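Local coordinates for protein UDP-L-Rhamnose Synthase (Acanthamoeba polyphaga mimivirus, PDB 7JID) that probably makes UDP-L-rhamnose, using NADPH bound in a Rossmann-type fold to reduce a nucleotide-sugar precursor, at residues 162-175 with 187-199. Sequence-based numbering, arbitrary orientation.
Sequences IRMPITIEQNPRSF and SIPNSMTILDQMI. With AWU ([[(2~{R},3~{S},4~{R},5~{R})-5-[2,4-bis(oxidanylidene)pyrimidin-1-yl]-3,4-bis(oxidanyl)oxolan-2-yl]methoxy-oxidanyl-phosphoryl] [(2~{R},3~{R},4~{R},5~{R},6~{S})-6-methyl-3,4,5-tris(oxidanyl)oxan-2-yl] hydrogen phosphate), chain C.
Met-192 lays its sulfur over one face of the Phe-175 ring, SD 4.0 Å from the ring centroid and 21° off the normal, a Met-aromatic contact shifted toward the rim; its CE reaches CZ of Phe-175 at 3.5 Å. The same ring meets the bound UDP-rhamnose obliquely through CE1. At the edge of the Arg-163 guanidinium, OD1 of Asn-190 lies almost in its plane and takes bonds from both NH1 (2.8 Å) and NH2, while NH1 also reaches a lone pair of Ser-191 O, tilted 29° from the guanidinium plane. A bend at chi3 (70°) curls the arginine round Ser-191 O and brings NH1 to both acceptors. Asn-260 N also donates to Asn-190 OD1, and ND2 of that amide bonds to Ile-188 O and Asn-259. Next to Arg-163, Met-164 N donates to O3' of the bound rhamnose at 2.9 Å, while its extended side chain lies across Asn-190. Backbone bonds continue from here: Thr-193 O accepts from Ile-166 N, and Ile-166 O from Leu-195 N, a single beta bridge pairing Ile-166 with Ile-194. Thr-193 OG1 accepts from Arg-163 N at 3.1 Å and is also hydrogen-bonded to Phe-216 O. Farther on, Asp-196 OD2 receives Ile-168 N on its syn side at 2.9 Å, and OD1 holds a water shared with Glu-169 N. The contact thus joins the loop lining the UDP-rhamnose pocket, between strand 157-162 and helix 175-181, to the chain entering helix 195-207, with Ile-194 as N-cap. Helix 277-287 packs on Ile-166 and Ile-194, helix 224-234 on Phe-175 and Met-192, and Trp-14 of helix 14-25 on Thr-167.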
ATOM      1  N   ILE A 162       6.111  15.132  -9.612  1.00  8.61           N
ATOM      2  CA  ILE A 162       6.096  15.547 -11.040  1.00  8.43           C
ATOM      3  C   ILE A 162       4.739  15.141 -11.626  1.00  8.24           C
ATOM      4  O   ILE A 162       4.088  14.236 -11.077  1.00  8.24           O
ATOM      5  CB  ILE A 162       7.275  14.974 -11.834  1.00  8.80           C
ATOM      6  CG1 ILE A 162       7.281  13.443 -11.801  1.00  9.30           C
ATOM      7  CG2 ILE A 162       8.572  15.599 -11.341  1.00  9.50           C
ATOM      8  CD1 ILE A 162       8.064  12.856 -12.962  1.00  9.75           C
ATOM      9  N   ARG A 163       4.404  15.761 -12.724  1.00  7.72           N
ATOM     10  CA  ARG A 163       3.246  15.315 -13.523  1.00  8.22           C
ATOM     11  C   ARG A 163       3.573  15.373 -14.992  1.00  7.72           C
ATOM     12  O   ARG A 163       4.242  16.331 -15.433  1.00  7.77           O
ATOM     13  CB  ARG A 163       2.028  16.186 -13.263  1.00  8.24           C
ATOM     14  CG  ARG A 163       1.586  16.185 -11.819  1.00  8.37           C
ATOM     15  CD  ARG A 163       0.272  16.928 -11.604  1.00  7.88           C
ATOM     16  NE  ARG A 163      -0.848  16.199 -12.193  1.00  8.63           N
ATOM     17  CZ  ARG A 163      -1.729  16.641 -13.090  1.00  8.93           C
ATOM     18  NH1 ARG A 163      -1.547  17.774 -13.731  1.00  8.75           N
ATOM     19  NH2 ARG A 163      -2.734  15.879 -13.444  1.00  9.47           N
ATOM     20  N   MET A 164       2.959  14.487 -15.763  1.00  8.81           N
ATOM     21  CA  MET A 164       2.951  14.588 -17.248  1.00 10.50           C
ATOM     22  C   MET A 164       4.316  15.052 -17.756  1.00  9.05           C
ATOM     23  O   MET A 164       4.461  16.038 -18.511  1.00  8.28           O
ATOM     24  CB  MET A 164       1.875  15.576 -17.688  1.00 11.46           C
ATOM     25  CG  MET A 164       0.519  15.118 -17.158  1.00 13.36           C
ATOM     26  SD  MET A 164      -0.780  16.305 -17.418  1.00 13.69           S
ATOM     27  CE  MET A 164      -2.212  15.297 -17.048  1.00 12.81           C
ATOM     28  N   PRO A 165       5.404  14.334 -17.383  1.00  8.82           N
ATOM     29  CA  PRO A 165       6.732  14.807 -17.729  1.00  9.85           C
ATOM     30  C   PRO A 165       6.999  14.907 -19.234  1.00  9.00           C
ATOM     31  O   PRO A 165       6.530  14.060 -20.009  1.00  8.16           O
ATOM     32  CB  PRO A 165       7.682  13.767 -17.135  1.00  9.45           C
ATOM     33  CG  PRO A 165       6.828  12.581 -16.814  1.00 10.62           C
ATOM     34  CD  PRO A 165       5.424  13.127 -16.549  1.00  9.27           C
ATOM     35  N   ILE A 166       7.692  15.987 -19.626  1.00  9.02           N
ATOM     36  CA  ILE A 166       8.001  16.368 -21.032  1.00 11.40           C
ATOM     37  C   ILE A 166       9.518  16.460 -21.209  1.00 10.77           C
ATOM     38  O   ILE A 166      10.177  16.941 -20.294  1.00 10.86           O
ATOM     39  CB  ILE A 166       7.345  17.709 -21.355  1.00 11.72           C
ATOM     40  CG1 ILE A 166       5.813  17.619 -21.389  1.00 13.09           C
ATOM     41  CG2 ILE A 166       7.879  18.303 -22.657  1.00 12.26           C
ATOM     42  CD1 ILE A 166       5.148  18.948 -21.197  1.00 14.74           C
ATOM     43  N   THR A 167      10.031  15.920 -22.296  1.00 12.99           N
ATOM     44  CA  THR A 167      11.421  16.178 -22.730  1.00 13.64           C
ATOM     45  C   THR A 167      11.416  16.778 -24.128  1.00 13.23           C
ATOM     46  O   THR A 167      10.458  16.514 -24.894  1.00 14.07           O
ATOM     47  CB  THR A 167      12.257  14.895 -22.664  1.00 15.17           C
ATOM     48  OG1 THR A 167      11.597  13.885 -23.441  1.00 14.72           O
ATOM     49  CG2 THR A 167      12.499  14.458 -21.233  1.00 16.63           C
ATOM     50  N   ILE A 168      12.452  17.544 -24.439  1.00 14.54           N
ATOM     51  CA  ILE A 168      12.714  18.083 -25.800  1.00 15.57           C
ATOM     52  C   ILE A 168      12.892  16.885 -26.730  1.00 14.87           C
ATOM     53  O   ILE A 168      12.222  16.827 -27.763  1.00 16.37           O
ATOM     54  CB  ILE A 168      13.948  19.001 -25.796  1.00 16.31           C
ATOM     55  CG1 ILE A 168      13.752  20.226 -24.902  1.00 17.32           C
ATOM     56  CG2 ILE A 168      14.325  19.348 -27.230  1.00 16.96           C
ATOM     57  CD1 ILE A 168      15.059  20.863 -24.424  1.00 18.16           C
ATOM     58  N   GLU A 169      13.713  15.933 -26.322  1.00 17.37           N
ATOM     59  CA  GLU A 169      13.897  14.691 -27.123  1.00 19.11           C
ATOM     60  C   GLU A 169      12.572  13.915 -27.121  1.00 18.47           C
ATOM     61  O   GLU A 169      12.050  13.692 -26.049  1.00 17.51           O
ATOM     62  CB  GLU A 169      15.023  13.840 -26.534  1.00 23.03           C
ATOM     63  CG  GLU A 169      15.476  12.742 -27.489  1.00 25.01           C
ATOM     64  CD  GLU A 169      16.542  11.800 -26.955  1.00 26.12           C
ATOM     65  OE1 GLU A 169      17.154  12.109 -25.920  1.00 33.55           O
ATOM     66  OE2 GLU A 169      16.746  10.760 -27.573  1.00 32.41           O
ATOM     67  N   GLN A 170      12.117  13.423 -28.273  1.00 18.88           N
ATOM     68  CA  GLN A 170      10.897  12.591 -28.368  1.00 21.90           C
ATOM     69  C   GLN A 170      11.172  11.239 -27.692  1.00 21.43           C
ATOM     70  O   GLN A 170      12.317  10.724 -27.799  1.00 21.12           O
ATOM     71  CB  GLN A 170      10.492  12.455 -29.837  1.00 23.59           C
ATOM     72  CG  GLN A 170       9.902  13.738 -30.386  1.00 28.61           C
ATOM     73  CD  GLN A 170       8.461  13.813 -29.948  1.00 33.38           C
ATOM     74  OE1 GLN A 170       8.153  14.156 -28.810  1.00 35.29           O
ATOM     75  NE2 GLN A 170       7.569  13.368 -30.815  1.00 35.40           N
ATOM     76  N   ASN A 171      10.192  10.689 -26.982  1.00 19.60           N
ATOM     77  CA  ASN A 171      10.337   9.393 -26.267  1.00 18.11           C
ATOM     78  C   ASN A 171       8.939   8.849 -26.039  1.00 18.04           C
ATOM     79  O   ASN A 171       8.039   9.654 -25.803  1.00 16.16           O
ATOM     80  CB  ASN A 171      11.112   9.541 -24.949  1.00 19.78           C
ATOM     81  CG  ASN A 171      11.422   8.222 -24.269  1.00 22.26           C
ATOM     82  OD1 ASN A 171      10.576   7.650 -23.576  1.00 20.64           O
ATOM     83  ND2 ASN A 171      12.651   7.741 -24.426  1.00 23.97           N
ATOM     84  N   PRO A 172       8.708   7.511 -26.107  1.00 18.36           N
ATOM     85  CA  PRO A 172       7.388   6.936 -25.849  1.00 19.19           C
ATOM     86  C   PRO A 172       6.785   7.379 -24.513  1.00 18.24           C
ATOM     87  O   PRO A 172       5.584   7.382 -24.417  1.00 19.19           O
ATOM     88  CB  PRO A 172       7.592   5.406 -25.851  1.00 19.41           C
ATOM     89  CG  PRO A 172       9.088   5.203 -25.992  1.00 21.34           C
ATOM     90  CD  PRO A 172       9.669   6.485 -26.543  1.00 19.77           C
ATOM     91  N   ARG A 173       7.632   7.716 -23.542  1.00 17.30           N
ATOM     92  CA  ARG A 173       7.207   8.125 -22.181  1.00 17.35           C
ATOM     93  C   ARG A 173       6.860   9.630 -22.113  1.00 14.69           C
ATOM     94  O   ARG A 173       6.133  10.029 -21.163  1.00 14.89           O
ATOM     95  CB  ARG A 173       8.312   7.799 -21.167  1.00 18.38           C
ATOM     96  CG  ARG A 173       8.658   6.317 -20.996  1.00 22.56           C
ATOM     97  CD  ARG A 173       7.720   5.520 -20.087  1.00 21.87           C
ATOM     98  NE  ARG A 173       6.505   5.092 -20.780  1.00 22.48           N
ATOM     99  CZ  ARG A 173       6.443   4.134 -21.706  1.00 25.73           C
ATOM    100  NH1 ARG A 173       7.536   3.482 -22.070  1.00 25.36           N
ATOM    101  NH2 ARG A 173       5.285   3.809 -22.266  1.00 25.55           N
ATOM    102  N   SER A 174       7.385  10.449 -23.028  1.00 13.98           N
ATOM    103  CA  SER A 174       7.257  11.924 -22.999  1.00 12.98           C
ATOM    104  C   SER A 174       5.830  12.351 -23.357  1.00 12.08           C
ATOM    105  O   SER A 174       5.261  11.884 -24.345  1.00 12.64           O
ATOM    106  CB  SER A 174       8.241  12.600 -23.890  1.00 15.25           C
ATOM    107  OG  SER A 174       8.023  13.994 -23.907  1.00 15.31           O
ATOM    108  N   PHE A 175       5.239  13.218 -22.545  1.00 11.61           N
ATOM    109  CA  PHE A 175       3.818  13.627 -22.713  1.00 11.00           C
ATOM    110  C   PHE A 175       3.578  14.132 -24.142  1.00 11.30           C
ATOM    111  O   PHE A 175       2.539  13.803 -24.712  1.00 11.31           O
ATOM    112  CB  PHE A 175       3.476  14.687 -21.664  1.00 10.88           C
ATOM    113  CG  PHE A 175       2.086  15.243 -21.728  1.00 10.35           C
ATOM    114  CD1 PHE A 175       1.071  14.658 -20.985  1.00 11.63           C
ATOM    115  CD2 PHE A 175       1.825  16.378 -22.485  1.00 10.68           C
ATOM    116  CE1 PHE A 175      -0.193  15.229 -21.008  1.00 11.42           C
ATOM    117  CE2 PHE A 175       0.536  16.911 -22.549  1.00 11.18           C
ATOM    118  CZ  PHE A 175      -0.455  16.329 -21.805  1.00 11.75           C
ATOM    119  N   SER A 187      -8.497  17.657 -24.124  1.00 11.06           N
ATOM    120  CA  SER A 187      -7.716  18.868 -23.764  1.00 10.13           C
ATOM    121  C   SER A 187      -8.191  19.426 -22.418  1.00 10.00           C
ATOM    122  O   SER A 187      -9.317  19.944 -22.291  1.00 10.07           O
ATOM    123  CB  SER A 187      -7.726  19.934 -24.844  1.00 10.47           C
ATOM    124  OG  SER A 187      -6.872  21.032 -24.549  1.00 10.31           O
ATOM    125  N   ILE A 188      -7.309  19.459 -21.431  1.00  9.02           N
ATOM    126  CA  ILE A 188      -7.642  19.983 -20.084  1.00  8.70           C
ATOM    127  C   ILE A 188      -6.401  20.698 -19.547  1.00  9.35           C
ATOM    128  O   ILE A 188      -5.314  20.135 -19.591  1.00  9.37           O
ATOM    129  CB  ILE A 188      -8.102  18.854 -19.124  1.00  8.20           C
ATOM    130  CG1 ILE A 188      -9.375  18.119 -19.604  1.00  8.90           C
ATOM    131  CG2 ILE A 188      -8.302  19.412 -17.721  1.00  9.08           C
ATOM    132  CD1 ILE A 188      -9.753  16.903 -18.774  1.00  9.12           C
ATOM    133  N   PRO A 189      -6.532  21.928 -18.995  1.00  9.44           N
ATOM    134  CA  PRO A 189      -5.387  22.626 -18.386  1.00  8.89           C
ATOM    135  C   PRO A 189      -4.811  21.793 -17.232  1.00  9.85           C
ATOM    136  O   PRO A 189      -5.550  21.338 -16.364  1.00  8.76           O
ATOM    137  CB  PRO A 189      -5.953  23.972 -17.926  1.00  9.37           C
ATOM    138  CG  PRO A 189      -7.159  24.171 -18.821  1.00 10.37           C
ATOM    139  CD  PRO A 189      -7.727  22.787 -18.987  1.00 11.46           C
ATOM    140  N   ASN A 190      -3.488  21.735 -17.150  1.00  8.96           N
ATOM    141  CA  ASN A 190      -2.818  20.869 -16.166  1.00  8.52           C
ATOM    142  C   ASN A 190      -1.439  21.404 -15.801  1.00  8.86           C
ATOM    143  O   ASN A 190      -0.805  22.097 -16.648  1.00  6.89           O
ATOM    144  CB  ASN A 190      -2.588  19.498 -16.789  1.00  9.09           C
ATOM    145  CG  ASN A 190      -3.702  18.532 -16.493  1.00  8.13           C
ATOM    146  OD1 ASN A 190      -3.772  18.001 -15.385  1.00  7.74           O
ATOM    147  ND2 ASN A 190      -4.556  18.281 -17.504  1.00  8.17           N
ATOM    148  N   SER A 191      -1.014  21.092 -14.589  1.00  8.61           N
ATOM    149  CA  SER A 191       0.372  21.260 -14.128  1.00  7.83           C
ATOM    150  C   SER A 191       1.211  20.153 -14.740  1.00  8.11           C
ATOM    151  O   SER A 191       0.859  18.956 -14.558  1.00  8.56           O
ATOM    152  CB  SER A 191       0.471  21.283 -12.665  1.00  8.75           C
ATOM    153  OG  SER A 191      -0.092  22.463 -12.103  1.00  9.10           O
ATOM    154  N   MET A 192       2.333  20.518 -15.338  1.00  8.62           N
ATOM    155  CA  MET A 192       3.238  19.557 -16.007  1.00  8.88           C
ATOM    156  C   MET A 192       4.686  19.896 -15.675  1.00  8.45           C
ATOM    157  O   MET A 192       4.941  20.995 -15.285  1.00  8.75           O
ATOM    158  CB  MET A 192       3.049  19.514 -17.527  1.00  9.27           C
ATOM    159  CG  MET A 192       1.613  19.602 -17.960  1.00  9.80           C
ATOM    160  SD  MET A 192       1.448  19.133 -19.699  1.00  9.45           S
ATOM    161  CE  MET A 192      -0.348  19.292 -19.924  1.00  8.18           C
ATOM    162  N   THR A 193       5.566  18.932 -15.890  1.00  8.72           N
ATOM    163  CA  THR A 193       7.002  18.990 -15.530  1.00  8.60           C
ATOM    164  C   THR A 193       7.837  18.907 -16.798  1.00  8.34           C
ATOM    165  O   THR A 193       7.803  17.868 -17.453  1.00  8.45           O
ATOM    166  CB  THR A 193       7.373  17.832 -14.607  1.00  8.00           C
ATOM    167  OG1 THR A 193       6.591  17.887 -13.413  1.00  7.08           O
ATOM    168  CG2 THR A 193       8.821  17.893 -14.163  1.00  8.24           C
ATOM    169  N   ILE A 194       8.587  19.976 -17.124  1.00  8.54           N
ATOM    170  CA  ILE A 194       9.577  19.920 -18.215  1.00  8.93           C
ATOM    171  C   ILE A 194      10.896  19.401 -17.638  1.00  8.99           C
ATOM    172  O   ILE A 194      11.523  20.111 -16.856  1.00  9.78           O
ATOM    173  CB  ILE A 194       9.743  21.263 -18.936  1.00  9.27           C
ATOM    174  CG1 ILE A 194       8.392  21.711 -19.533  1.00  8.88           C
ATOM    175  CG2 ILE A 194      10.815  21.078 -20.000  1.00  9.53           C
ATOM    176  CD1 ILE A 194       8.426  23.072 -20.091  1.00  9.82           C
ATOM    177  N   LEU A 195      11.228  18.146 -17.933  1.00  9.64           N
ATOM    178  CA  LEU A 195      12.358  17.479 -17.243  1.00 10.63           C
ATOM    179  C   LEU A 195      13.672  18.155 -17.634  1.00 11.88           C
ATOM    180  O   LEU A 195      14.531  18.241 -16.773  1.00 10.98           O
ATOM    181  CB  LEU A 195      12.372  15.984 -17.590  1.00 10.56           C
ATOM    182  CG  LEU A 195      11.288  15.147 -16.929  1.00 11.31           C
ATOM    183  CD1 LEU A 195      11.362  13.715 -17.424  1.00 10.98           C
ATOM    184  CD2 LEU A 195      11.383  15.190 -15.412  1.00 10.89           C
ATOM    185  N   ASP A 196      13.810  18.651 -18.866  1.00 13.40           N
ATOM    186  CA  ASP A 196      15.066  19.334 -19.262  1.00 14.23           C
ATOM    187  C   ASP A 196      15.339  20.515 -18.320  1.00 13.41           C
ATOM    188  O   ASP A 196      16.475  20.743 -17.959  1.00 12.23           O
ATOM    189  CB  ASP A 196      15.039  19.753 -20.722  1.00 14.58           C
ATOM    190  CG  ASP A 196      14.737  18.604 -21.640  1.00 16.42           C
ATOM    191  OD1 ASP A 196      15.702  18.016 -22.182  1.00 17.19           O
ATOM    192  OD2 ASP A 196      13.546  18.291 -21.837  1.00 15.39           O
ATOM    193  N   GLN A 197      14.296  21.219 -17.901  1.00 11.85           N
ATOM    194  CA  GLN A 197      14.388  22.399 -17.030  1.00 12.35           C
ATOM    195  C   GLN A 197      14.487  22.004 -15.561  1.00 12.40           C
ATOM    196  O   GLN A 197      15.178  22.724 -14.784  1.00 14.55           O
ATOM    197  CB  GLN A 197      13.193  23.315 -17.318  1.00 13.80           C
ATOM    198  CG  GLN A 197      13.315  23.944 -18.687  1.00 15.56           C
ATOM    199  CD  GLN A 197      12.038  24.587 -19.162  1.00 19.64           C
ATOM    200  OE1 GLN A 197      11.144  24.843 -18.358  1.00 16.67           O
ATOM    201  NE2 GLN A 197      11.970  24.839 -20.467  1.00 22.36           N
ATOM    202  N   MET A 198      13.827  20.932 -15.142  1.00 10.91           N
ATOM    203  CA  MET A 198      13.628  20.730 -13.693  0.50 10.20           C
ATOM    204  C   MET A 198      14.548  19.614 -13.164  1.00 11.96           C
ATOM    205  O   MET A 198      14.713  19.559 -11.962  1.00 12.15           O
ATOM    206  CB  MET A 198      12.144  20.522 -13.392  0.50  8.55           C
ATOM    207  CG  MET A 198      11.331  21.711 -13.855  0.50  7.36           C
ATOM    208  SD  MET A 198       9.641  21.766 -13.187  0.50  5.67           S
ATOM    209  CE  MET A 198      10.016  22.151 -11.476  0.50  6.30           C
ATOM    210  N   ILE A 199      15.169  18.805 -14.033  1.00 12.23           N
ATOM    211  CA  ILE A 199      16.122  17.774 -13.526  1.00 12.03           C
ATOM    212  C   ILE A 199      17.273  18.497 -12.818  1.00 12.63           C
ATOM    213  O   ILE A 199      17.598  18.125 -11.693  1.00 12.27           O
ATOM    214  CB  ILE A 199      16.548  16.780 -14.616  1.00 12.41           C
ATOM    215  CG1 ILE A 199      15.472  15.716 -14.800  1.00 12.79           C
ATOM    216  CG2 ILE A 199      17.887  16.133 -14.241  1.00 13.75           C
ATOM    217  CD1 ILE A 199      15.707  14.792 -15.951  1.00 13.63           C
TER
HETATM  218  PA  AWU C 301      -1.473   8.651 -20.797  1.00 15.89           P
HETATM  219  O1A AWU C 301      -2.531   7.633 -20.600  1.00 17.34           O
HETATM  220  O2A AWU C 301      -0.598   8.552 -22.035  1.00 14.81           O
HETATM  221  O3A AWU C 301      -0.292   8.740 -19.677  1.00 17.99           O
HETATM  222  PB  AWU C 301      -0.381   8.251 -18.104  1.00 16.57           P
HETATM  223  O1B AWU C 301      -1.603   8.791 -17.320  1.00 16.78           O
HETATM  224  O2B AWU C 301      -0.080   6.737 -18.061  1.00 15.79           O
HETATM  225  O3B AWU C 301       0.875   9.087 -17.573  1.00 17.14           O
HETATM  226  C5' AWU C 301       2.766   8.686 -14.506  1.00 18.49           C
HETATM  227  O5' AWU C 301       2.388   8.688 -15.870  1.00 18.08           O
HETATM  228  C4' AWU C 301       2.946  10.115 -14.025  1.00 17.75           C
HETATM  229  O4' AWU C 301       3.162  10.174 -12.597  1.00 16.12           O
HETATM  230  C3' AWU C 301       1.710  10.888 -14.346  1.00 17.39           C
HETATM  231  O3' AWU C 301       1.998  12.250 -14.169  1.00 16.18           O
HETATM  232  C2' AWU C 301       1.281  10.758 -15.804  1.00 17.24           C
HETATM  233  C1' AWU C 301       1.263   9.363 -16.250  1.00 17.34           C
HETATM  234  N1  AWU C 301      -4.978  11.261 -23.600  1.00 10.49           N
HETATM  235  C2  AWU C 301      -5.692  11.756 -24.677  1.00 12.07           C
HETATM  236  O2  AWU C 301      -5.801  12.989 -24.840  1.00 10.67           O
HETATM  237  N3  AWU C 301      -6.148  10.870 -25.619  1.00 12.38           N
HETATM  238  C4  AWU C 301      -6.051   9.525 -25.448  1.00 12.62           C
HETATM  239  O4  AWU C 301      -6.485   8.766 -26.392  1.00 12.85           O
HETATM  240  C5  AWU C 301      -5.313   9.028 -24.372  1.00 11.84           C
HETATM  241  C6  AWU C 301      -4.866   9.901 -23.385  1.00 10.62           C
HETATM  242  C1C AWU C 301      -4.442  12.186 -22.562  1.00 10.03           C
HETATM  243  C2C AWU C 301      -4.744  11.834 -21.105  1.00  9.18           C
HETATM  244  C3C AWU C 301      -3.538  12.473 -20.371  1.00  9.87           C
HETATM  245  C4C AWU C 301      -2.459  12.323 -21.394  1.00  9.67           C
HETATM  246  C5C AWU C 301      -1.419  11.265 -21.093  1.00 11.23           C
HETATM  247  C6' AWU C 301       4.066   7.885 -14.469  1.00 19.05           C
HETATM  248  O2' AWU C 301       2.280  11.361 -16.600  1.00 17.77           O
HETATM  249  O2C AWU C 301      -5.956  12.442 -20.736  1.00  9.58           O
HETATM  250  O3C AWU C 301      -3.734  13.865 -20.194  1.00  8.38           O
HETATM  251  O4C AWU C 301      -3.052  11.944 -22.629  1.00 10.30           O
HETATM  252  O5C AWU C 301      -2.148  10.059 -20.767  1.00 13.81           O
HETATM  253  O   HOH W   1      15.530  16.031 -24.081  1.00 19.56           O